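Local structure of periplasmic binding protein (Veillonella parvula, 4N01) at residues W256-A270 with F282-L295. The protein probably binds a solute, perhaps an iron-siderophore or other metal chelate, in the periplasm and delivers it to an ABC importer. Residues are numbered along the deposited sequence; the frame is centred on the assembly and turned at random.
With FMT (formic acid), chain H.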
ATOM      1  N   TRP A 256      19.060  -7.525  13.880  1.00 19.57           N
ATOM      2  CA  TRP A 256      19.838  -6.297  13.957  1.00 16.82           C
ATOM      3  C   TRP A 256      21.259  -6.512  13.419  1.00 16.42           C
ATOM      4  O   TRP A 256      21.845  -5.594  12.871  1.00 18.66           O
ATOM      5  CB  TRP A 256      19.909  -5.771  15.399  1.00 20.53           C
ATOM      6  CG  TRP A 256      18.648  -5.079  15.899  1.00 22.45           C
ATOM      7  CD1 TRP A 256      17.919  -5.410  17.009  1.00 28.93           C
ATOM      8  CD2 TRP A 256      17.986  -3.941  15.316  1.00 21.98           C
ATOM      9  NE1 TRP A 256      16.845  -4.551  17.148  1.00 27.56           N
ATOM     10  CE2 TRP A 256      16.864  -3.648  16.118  1.00 24.49           C
ATOM     11  CE3 TRP A 256      18.229  -3.155  14.180  1.00 17.03           C
ATOM     12  CZ2 TRP A 256      15.997  -2.594  15.836  1.00 20.91           C
ATOM     13  CZ3 TRP A 256      17.363  -2.112  13.899  1.00 19.78           C
ATOM     14  CH2 TRP A 256      16.263  -1.841  14.721  1.00 22.51           C
ATOM     15  N   GLU A 257      21.803  -7.716  13.593  1.00 16.95           N
ATOM     16  CA  GLU A 257      23.137  -8.041  13.061  1.00 23.40           C
ATOM     17  C   GLU A 257      23.207  -7.747  11.572  1.00 23.91           C
ATOM     18  O   GLU A 257      24.194  -7.195  11.082  1.00 18.51           O
ATOM     19  CB  GLU A 257      23.506  -9.508  13.316  1.00 22.31           C
ATOM     20  CG  GLU A 257      23.914  -9.788  14.750  1.00 25.60           C
ATOM     21  CD  GLU A 257      22.739  -9.727  15.715  1.00 39.30           C
ATOM     22  OE1 GLU A 257      21.588  -9.958  15.274  1.00 43.04           O
ATOM     23  OE2 GLU A 257      22.964  -9.442  16.916  1.00 32.09           O
ATOM     24  N   THR A 258      22.136  -8.089  10.864  1.00 15.72           N
ATOM     25  CA  THR A 258      22.095  -7.915   9.426  1.00 15.82           C
ATOM     26  C   THR A 258      22.032  -6.429   9.080  1.00 17.62           C
ATOM     27  O   THR A 258      22.720  -5.960   8.168  1.00 16.69           O
ATOM     28  CB  THR A 258      20.884  -8.648   8.826  1.00 18.87           C
ATOM     29  OG1 THR A 258      20.989 -10.046   9.133  1.00 19.85           O
ATOM     30  CG2 THR A 258      20.859  -8.470   7.316  1.00 18.40           C
ATOM     31  N   VAL A 259      21.216  -5.686   9.819  1.00 17.32           N
ATOM     32  CA  VAL A 259      21.098  -4.249   9.598  1.00 17.69           C
ATOM     33  C   VAL A 259      22.433  -3.559   9.865  1.00 16.29           C
ATOM     34  O   VAL A 259      22.867  -2.691   9.103  1.00 17.26           O
ATOM     35  CB  VAL A 259      20.036  -3.653  10.520  1.00 18.09           C
ATOM     36  CG1 VAL A 259      19.848  -2.161  10.224  1.00 18.22           C
ATOM     37  CG2 VAL A 259      18.723  -4.425  10.358  1.00 16.39           C
ATOM     38  N   ILE A 260      23.079  -3.940  10.961  1.00 13.50           N
ATOM     39  CA  ILE A 260      24.377  -3.377  11.301  1.00 14.96           C
ATOM     40  C   ILE A 260      25.409  -3.652  10.199  1.00 16.44           C
ATOM     41  O   ILE A 260      26.175  -2.756   9.826  1.00 19.72           O
ATOM     42  CB  ILE A 260      24.893  -3.947  12.641  1.00 17.89           C
ATOM     43  CG1 ILE A 260      23.997  -3.468  13.795  1.00 19.02           C
ATOM     44  CG2 ILE A 260      26.312  -3.502  12.896  1.00 16.20           C
ATOM     45  CD1 ILE A 260      24.218  -4.275  15.083  1.00 21.87           C
ATOM     46  N   ALA A 261      25.427  -4.882   9.685  1.00 18.18           N
ATOM     47  CA  ALA A 261      26.353  -5.259   8.612  1.00 17.45           C
ATOM     48  C   ALA A 261      26.100  -4.417   7.356  1.00 22.38           C
ATOM     49  O   ALA A 261      27.032  -4.007   6.665  1.00 18.79           O
ATOM     50  CB  ALA A 261      26.193  -6.731   8.281  1.00 15.14           C
ATOM     51  N   GLN A 262      24.830  -4.176   7.065  1.00 18.07           N
ATOM     52  CA  GLN A 262      24.441  -3.443   5.861  1.00 14.43           C
ATOM     53  C   GLN A 262      24.652  -1.939   6.000  1.00 16.88           C
ATOM     54  O   GLN A 262      24.783  -1.235   4.998  1.00 21.83           O
ATOM     55  CB  GLN A 262      22.974  -3.734   5.517  1.00 18.58           C
ATOM     56  CG  GLN A 262      22.726  -5.123   4.921  1.00 17.87           C
ATOM     57  CD  GLN A 262      23.335  -5.303   3.537  1.00 20.11           C
ATOM     58  OE1 GLN A 262      24.559  -5.252   3.369  1.00 20.78           O
ATOM     59  NE2 GLN A 262      22.477  -5.515   2.533  1.00 18.73           N
ATOM     60  N   ASN A 263      24.657  -1.456   7.240  1.00 14.79           N
ATOM     61  CA  ASN A 263      24.961  -0.051   7.527  1.00 14.93           C
ATOM     62  C   ASN A 263      24.166   0.939   6.675  1.00 13.09           C
ATOM     63  O   ASN A 263      24.743   1.655   5.862  1.00 15.78           O
ATOM     64  CB  ASN A 263      26.463   0.201   7.326  1.00 16.08           C
ATOM     65  CG  ASN A 263      26.943   1.450   8.038  1.00 21.70           C
ATOM     66  OD1 ASN A 263      26.266   1.957   8.930  1.00 21.82           O
ATOM     67  ND2 ASN A 263      28.116   1.945   7.652  1.00 26.56           N
ATOM     68  N   PRO A 264      22.839   0.982   6.846  1.00 12.16           N
ATOM     69  CA  PRO A 264      22.053   1.888   6.001  1.00 14.28           C
ATOM     70  C   PRO A 264      22.363   3.372   6.213  1.00 13.62           C
ATOM     71  O   PRO A 264      22.727   3.787   7.324  1.00 15.13           O
ATOM     72  CB  PRO A 264      20.613   1.603   6.435  1.00 16.51           C
ATOM     73  CG  PRO A 264      20.753   1.067   7.855  1.00 11.71           C
ATOM     74  CD  PRO A 264      22.015   0.274   7.840  1.00 14.12           C
ATOM     75  N   ASP A 265      22.218   4.157   5.142  1.00 11.93           N
ATOM     76  CA  ASP A 265      22.338   5.621   5.195  1.00 15.82           C
ATOM     77  C   ASP A 265      21.125   6.273   5.863  1.00 18.09           C
ATOM     78  O   ASP A 265      21.259   7.289   6.551  1.00 13.49           O
ATOM     79  CB  ASP A 265      22.462   6.176   3.764  1.00 13.81           C
ATOM     80  CG  ASP A 265      23.736   5.721   3.078  1.00 24.60           C
ATOM     81  OD1 ASP A 265      24.813   5.912   3.670  1.00 31.47           O
ATOM     82  OD2 ASP A 265      23.661   5.154   1.957  1.00 19.55           O
ATOM     83  N   TYR A 266      19.942   5.703   5.636  1.00 11.22           N
ATOM     84  CA  TYR A 266      18.694   6.254   6.186  1.00 14.21           C
ATOM     85  C   TYR A 266      17.868   5.145   6.800  1.00 15.61           C
ATOM     86  O   TYR A 266      17.892   4.012   6.325  1.00 13.58           O
ATOM     87  CB  TYR A 266      17.864   6.980   5.102  1.00 10.76           C
ATOM     88  CG  TYR A 266      18.553   8.215   4.596  1.00 15.61           C
ATOM     89  CD1 TYR A 266      18.214   9.473   5.075  1.00 15.61           C
ATOM     90  CD2 TYR A 266      19.584   8.121   3.677  1.00 14.95           C
ATOM     91  CE1 TYR A 266      18.876  10.612   4.638  1.00 15.12           C
ATOM     92  CE2 TYR A 266      20.260   9.242   3.238  1.00 17.19           C
ATOM     93  CZ  TYR A 266      19.903  10.484   3.724  1.00 21.38           C
ATOM     94  OH  TYR A 266      20.586  11.587   3.290  1.00 23.91           O
ATOM     95  N   ILE A 267      17.145   5.469   7.862  1.00 12.44           N
ATOM     96  CA  ILE A 267      16.172   4.546   8.421  1.00 13.68           C
ATOM     97  C   ILE A 267      14.773   5.137   8.256  1.00 12.67           C
ATOM     98  O   ILE A 267      14.472   6.225   8.758  1.00 11.63           O
ATOM     99  CB  ILE A 267      16.450   4.251   9.921  1.00 12.89           C
ATOM    100  CG1 ILE A 267      17.739   3.431  10.067  1.00 15.91           C
ATOM    101  CG2 ILE A 267      15.274   3.490  10.533  1.00 14.52           C
ATOM    102  CD1 ILE A 267      18.289   3.420  11.487  1.00 13.50           C
ATOM    103  N   ILE A 268      13.921   4.429   7.522  1.00 11.41           N
ATOM    104  CA  ILE A 268      12.580   4.906   7.254  1.00 12.02           C
ATOM    105  C   ILE A 268      11.651   4.222   8.239  1.00 13.65           C
ATOM    106  O   ILE A 268      11.598   2.996   8.307  1.00 14.52           O
ATOM    107  CB  ILE A 268      12.159   4.557   5.805  1.00 13.95           C
ATOM    108  CG1 ILE A 268      13.063   5.285   4.800  1.00 15.04           C
ATOM    109  CG2 ILE A 268      10.702   4.920   5.563  1.00 12.64           C
ATOM    110  CD1 ILE A 268      12.976   4.717   3.356  1.00 15.62           C
ATOM    111  N   ILE A 269      10.907   5.018   8.993  1.00 14.08           N
ATOM    112  CA  ILE A 269      10.154   4.515  10.127  1.00 15.91           C
ATOM    113  C   ILE A 269       8.661   4.682   9.883  1.00 16.68           C
ATOM    114  O   ILE A 269       8.190   5.793   9.619  1.00 15.74           O
ATOM    115  CB  ILE A 269      10.518   5.309  11.400  1.00 12.22           C
ATOM    116  CG1 ILE A 269      11.982   5.036  11.796  1.00 14.73           C
ATOM    117  CG2 ILE A 269       9.537   4.999  12.541  1.00 15.36           C
ATOM    118  CD1 ILE A 269      12.455   5.893  12.970  1.00 13.82           C
ATOM    119  N   ALA A 270       7.914   3.588   9.984  1.00 18.80           N
ATOM    120  CA  ALA A 270       6.463   3.659   9.833  1.00 19.29           C
ATOM    121  C   ALA A 270       5.816   4.223  11.099  1.00 20.74           C
ATOM    122  O   ALA A 270       6.014   3.709  12.202  1.00 19.90           O
ATOM    123  CB  ALA A 270       5.882   2.280   9.500  1.00 20.77           C
ATOM    124  N   PHE A 282       6.484   8.056  15.792  1.00 22.76           N
ATOM    125  CA  PHE A 282       7.729   8.207  15.041  1.00 17.07           C
ATOM    126  C   PHE A 282       8.848   8.539  16.021  1.00 18.56           C
ATOM    127  O   PHE A 282       9.907   7.905  16.019  1.00 19.62           O
ATOM    128  CB  PHE A 282       7.542   9.339  14.016  1.00 24.40           C
ATOM    129  CG  PHE A 282       8.791   9.720  13.260  1.00 18.23           C
ATOM    130  CD1 PHE A 282       9.509   8.781  12.542  1.00 17.58           C
ATOM    131  CD2 PHE A 282       9.206  11.048  13.226  1.00 20.83           C
ATOM    132  CE1 PHE A 282      10.653   9.146  11.820  1.00 19.03           C
ATOM    133  CE2 PHE A 282      10.354  11.424  12.510  1.00 21.81           C
ATOM    134  CZ  PHE A 282      11.072  10.472  11.808  1.00 17.14           C
ATOM    135  N   GLN A 283       8.594   9.513  16.892  1.00 17.61           N
ATOM    136  CA  GLN A 283       9.621   9.962  17.827  1.00 17.32           C
ATOM    137  C   GLN A 283       9.983   8.901  18.852  1.00 22.57           C
ATOM    138  O   GLN A 283      11.148   8.769  19.210  1.00 23.79           O
ATOM    139  CB  GLN A 283       9.200  11.245  18.539  1.00 23.63           C
ATOM    140  CG  GLN A 283       9.051  12.439  17.607  1.00 27.88           C
ATOM    141  CD  GLN A 283      10.351  12.806  16.910  1.00 26.10           C
ATOM    142  OE1 GLN A 283      11.440  12.553  17.422  1.00 31.01           O
ATOM    143  NE2 GLN A 283      10.236  13.418  15.735  1.00 28.82           N
ATOM    144  N   GLN A 284       8.992   8.163  19.342  1.00 21.39           N
ATOM    145  CA  GLN A 284       9.264   7.074  20.278  1.00 19.81           C
ATOM    146  C   GLN A 284      10.131   6.000  19.628  1.00 17.50           C
ATOM    147  O   GLN A 284      11.007   5.421  20.279  1.00 20.98           O
ATOM    148  CB  GLN A 284       7.965   6.434  20.769  1.00 23.68           C
ATOM    149  CG  GLN A 284       7.085   7.341  21.599  1.00 38.72           C
ATOM    150  CD  GLN A 284       5.745   6.705  21.912  1.00 49.38           C
ATOM    151  OE1 GLN A 284       5.512   5.539  21.591  1.00 54.37           O
ATOM    152  NE2 GLN A 284       4.856   7.469  22.540  1.00 52.91           N
ATOM    153  N   LYS A 285       9.883   5.713  18.351  1.00 16.78           N
ATOM    154  CA  LYS A 285      10.677   4.698  17.662  1.00 17.92           C
ATOM    155  C   LYS A 285      12.093   5.201  17.417  1.00 20.95           C
ATOM    156  O   LYS A 285      13.044   4.430  17.508  1.00 21.03           O
ATOM    157  CB  LYS A 285      10.003   4.244  16.360  1.00 18.02           C
ATOM    158  CG  LYS A 285       8.709   3.495  16.624  1.00 21.35           C
ATOM    159  CD  LYS A 285       8.015   3.032  15.352  1.00 20.51           C
ATOM    160  CE  LYS A 285       6.783   2.227  15.737  1.00 21.93           C
ATOM    161  NZ  LYS A 285       5.918   1.954  14.556  1.00 22.78           N
ATOM    162  N   ILE A 286      12.240   6.491  17.126  1.00 18.02           N
ATOM    163  CA  ILE A 286      13.578   7.075  17.029  1.00 17.54           C
ATOM    164  C   ILE A 286      14.329   6.908  18.350  1.00 17.10           C
ATOM    165  O   ILE A 286      15.513   6.530  18.374  1.00 18.93           O
ATOM    166  CB  ILE A 286      13.519   8.581  16.692  1.00 16.86           C
ATOM    167  CG1 ILE A 286      13.086   8.785  15.234  1.00 16.05           C
ATOM    168  CG2 ILE A 286      14.876   9.242  16.928  1.00 21.02           C
ATOM    169  CD1 ILE A 286      12.919  10.250  14.869  1.00 20.66           C
ATOM    170  N   GLU A 287      13.648   7.201  19.456  1.00 18.38           N
ATOM    171  CA  GLU A 287      14.293   7.122  20.763  1.00 21.79           C
ATOM    172  C   GLU A 287      14.642   5.676  21.126  1.00 24.49           C
ATOM    173  O   GLU A 287      15.635   5.430  21.816  1.00 22.99           O
ATOM    174  CB  GLU A 287      13.434   7.784  21.846  1.00 24.08           C
ATOM    175  CG  GLU A 287      13.343   9.308  21.695  1.00 35.41           C
ATOM    176  CD  GLU A 287      14.712   9.983  21.588  1.00 49.54           C
ATOM    177  OE1 GLU A 287      15.546   9.811  22.513  1.00 53.41           O
ATOM    178  OE2 GLU A 287      14.960  10.686  20.577  1.00 47.92           O
ATOM    179  N   LYS A 288      13.835   4.731  20.642  1.00 18.52           N
ATOM    180  CA  LYS A 288      14.060   3.307  20.893  1.00 18.82           C
ATOM    181  C   LYS A 288      15.322   2.860  20.157  1.00 19.35           C
ATOM    182  O   LYS A 288      16.109   2.057  20.674  1.00 21.26           O
ATOM    183  CB  LYS A 288      12.853   2.488  20.414  1.00 24.12           C
ATOM    184  CG  LYS A 288      12.871   1.009  20.793  1.00 35.04           C
ATOM    185  CD  LYS A 288      12.618   0.815  22.286  1.00 48.91           C
ATOM    186  CE  LYS A 288      12.747  -0.652  22.701  1.00 54.88           C
ATOM    187  NZ  LYS A 288      11.885  -1.533  21.869  1.00 57.51           N
ATOM    188  N   ILE A 289      15.518   3.400  18.956  1.00 15.75           N
ATOM    189  CA  ILE A 289      16.683   3.058  18.147  1.00 16.79           C
ATOM    190  C   ILE A 289      17.941   3.694  18.749  1.00 18.99           C
ATOM    191  O   ILE A 289      18.975   3.030  18.914  1.00 20.87           O
ATOM    192  CB  ILE A 289      16.476   3.471  16.672  1.00 18.66           C
ATOM    193  CG1 ILE A 289      15.418   2.571  16.017  1.00 16.50           C
ATOM    194  CG2 ILE A 289      17.786   3.411  15.886  1.00 18.98           C
ATOM    195  CD1 ILE A 289      14.982   3.062  14.633  1.00 21.02           C
ATOM    196  N   LYS A 290      17.846   4.970  19.111  1.00 14.63           N
ATOM    197  CA  LYS A 290      18.970   5.687  19.705  1.00 18.28           C
ATOM    198  C   LYS A 290      19.436   5.058  21.005  1.00 23.79           C
ATOM    199  O   LYS A 290      20.610   5.147  21.345  1.00 25.05           O
ATOM    200  CB  LYS A 290      18.594   7.140  19.993  1.00 20.02           C
ATOM    201  CG  LYS A 290      18.429   8.032  18.774  1.00 26.11           C
ATOM    202  CD  LYS A 290      18.030   9.424  19.261  1.00 32.29           C
ATOM    203  CE  LYS A 290      18.201  10.495  18.209  1.00 39.25           C
ATOM    204  NZ  LYS A 290      18.109  11.842  18.851  1.00 39.73           N
ATOM    205  N   ALA A 291      18.516   4.433  21.734  1.00 22.75           N
ATOM    206  CA  ALA A 291      18.827   3.909  23.064  1.00 23.72           C
ATOM    207  C   ALA A 291      19.435   2.509  23.008  1.00 29.59           C
ATOM    208  O   ALA A 291      19.840   1.959  24.035  1.00 27.65           O
ATOM    209  CB  ALA A 291      17.580   3.901  23.931  1.00 23.57           C
ATOM    210  N   ASN A 292      19.510   1.948  21.803  1.00 21.12           N
ATOM    211  CA  ASN A 292      20.050   0.604  21.598  1.00 16.52           C
ATOM    212  C   ASN A 292      21.553   0.678  21.310  1.00 20.02           C
ATOM    213  O   ASN A 292      21.968   1.115  20.231  1.00 20.29           O
ATOM    214  CB  ASN A 292      19.314  -0.064  20.441  1.00 16.25           C
ATOM    215  CG  ASN A 292      19.640  -1.548  20.300  1.00 22.18           C
ATOM    216  OD1 ASN A 292      20.704  -2.014  20.709  1.00 27.11           O
ATOM    217  ND2 ASN A 292      18.716  -2.291  19.710  1.00 22.06           N
ATOM    218  N   PRO A 293      22.376   0.250  22.277  1.00 21.55           N
ATOM    219  CA  PRO A 293      23.830   0.394  22.151  1.00 19.51           C
ATOM    220  C   PRO A 293      24.380  -0.373  20.950  1.00 21.41           C
ATOM    221  O   PRO A 293      25.417   0.005  20.412  1.00 26.43           O
ATOM    222  CB  PRO A 293      24.364  -0.213  23.454  1.00 22.99           C
ATOM    223  CG  PRO A 293      23.193  -0.238  24.390  1.00 31.37           C
ATOM    224  CD  PRO A 293      21.987  -0.423  23.526  1.00 22.77           C
ATOM    225  N   GLN A 294      23.690  -1.422  20.519  1.00 23.35           N
ATOM    226  CA  GLN A 294      24.173  -2.225  19.396  1.00 19.36           C
ATOM    227  C   GLN A 294      24.145  -1.455  18.074  1.00 22.84           C
ATOM    228  O   GLN A 294      24.874  -1.796  17.146  1.00 18.07           O
ATOM    229  CB  GLN A 294      23.355  -3.518  19.258  1.00 22.79           C
ATOM    230  CG  GLN A 294      24.139  -4.684  18.634  1.00 22.69           C
ATOM    231  CD  GLN A 294      23.281  -5.908  18.330  1.00 26.72           C
ATOM    232  OE1 GLN A 294      22.088  -5.944  18.641  1.00 25.93           O
ATOM    233  NE2 GLN A 294      23.892  -6.918  17.712  1.00 24.38           N
ATOM    234  N   LEU A 295      23.324  -0.412  17.997  1.00 17.85           N
ATOM    235  CA  LEU A 295      23.054   0.260  16.719  1.00 17.77           C
ATOM    236  C   LEU A 295      23.792   1.585  16.567  1.00 23.17           C
ATOM    237  O   LEU A 295      23.606   2.298  15.571  1.00 21.72           O
ATOM    238  CB  LEU A 295      21.553   0.526  16.593  1.00 20.44           C
ATOM    239  CG  LEU A 295      20.662  -0.696  16.823  1.00 19.77           C
ATOM    240  CD1 LEU A 295      19.193  -0.316  16.677  1.00 17.75           C
ATOM    241  CD2 LEU A 295      21.039  -1.808  15.835  1.00 17.33           C
TER
HETATM  242  C   FMT H 406      21.607  -5.631  -1.095  1.00 52.85           C
HETATM  243  O1  FMT H 406      21.725  -6.549  -0.282  1.00 50.96           O
HETATM  244  O2  FMT H 406      20.816  -4.699  -0.965  1.00 53.12           O
HETATM  245  O   HOH W   1      20.516  -8.255  18.137  1.00 34.55           O
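Ile269 presses its side chain against helix 280-290. Its CD1 reaches Ile286 CG1 at 3.7 Å, and Ile289 CD1 lies close by. With CG1 anti to the carbonyl carbon (chi1 -67°), Ile269 turns CG2 to Lys285 CD, 3.8 Å away, and to the edge of the Phe282 ring. The extended Lys285 chain lies antiparallel alongside Ile269. Its NZ donates to Ala270 O at 2.9 Å, nearly in line with the C=O bond, and also forms a salt bridge with Asp281.

Trp256 is buried under Leu295. Leu295 CD1 sits over the six-membered ring, 3.7 Å from its centroid, in a CH-pi contact. Leu295 CD2 touches Trp256 CE3 at 3.5 Å. With an alanine in place of Trp256, Leu295 would probably lose its aromatic platform, and a gap would open beside it. Gln294 NE2 donates to Glu257 OE2 at 2.8 Å, from above the carboxylate plane. A water bridges Glu257 OE2 and Gln294 OE1. Gln294 CG packs on Ile260 CD1.

Strand 266-270 belongs to a four-stranded parallel sheet, next to strand 306-309. Strand, covering helix 280-290 and strand 306-309 form a beta-alpha-beta crossover, as expected in the alpha/beta lobe of a periplasmic binding protein.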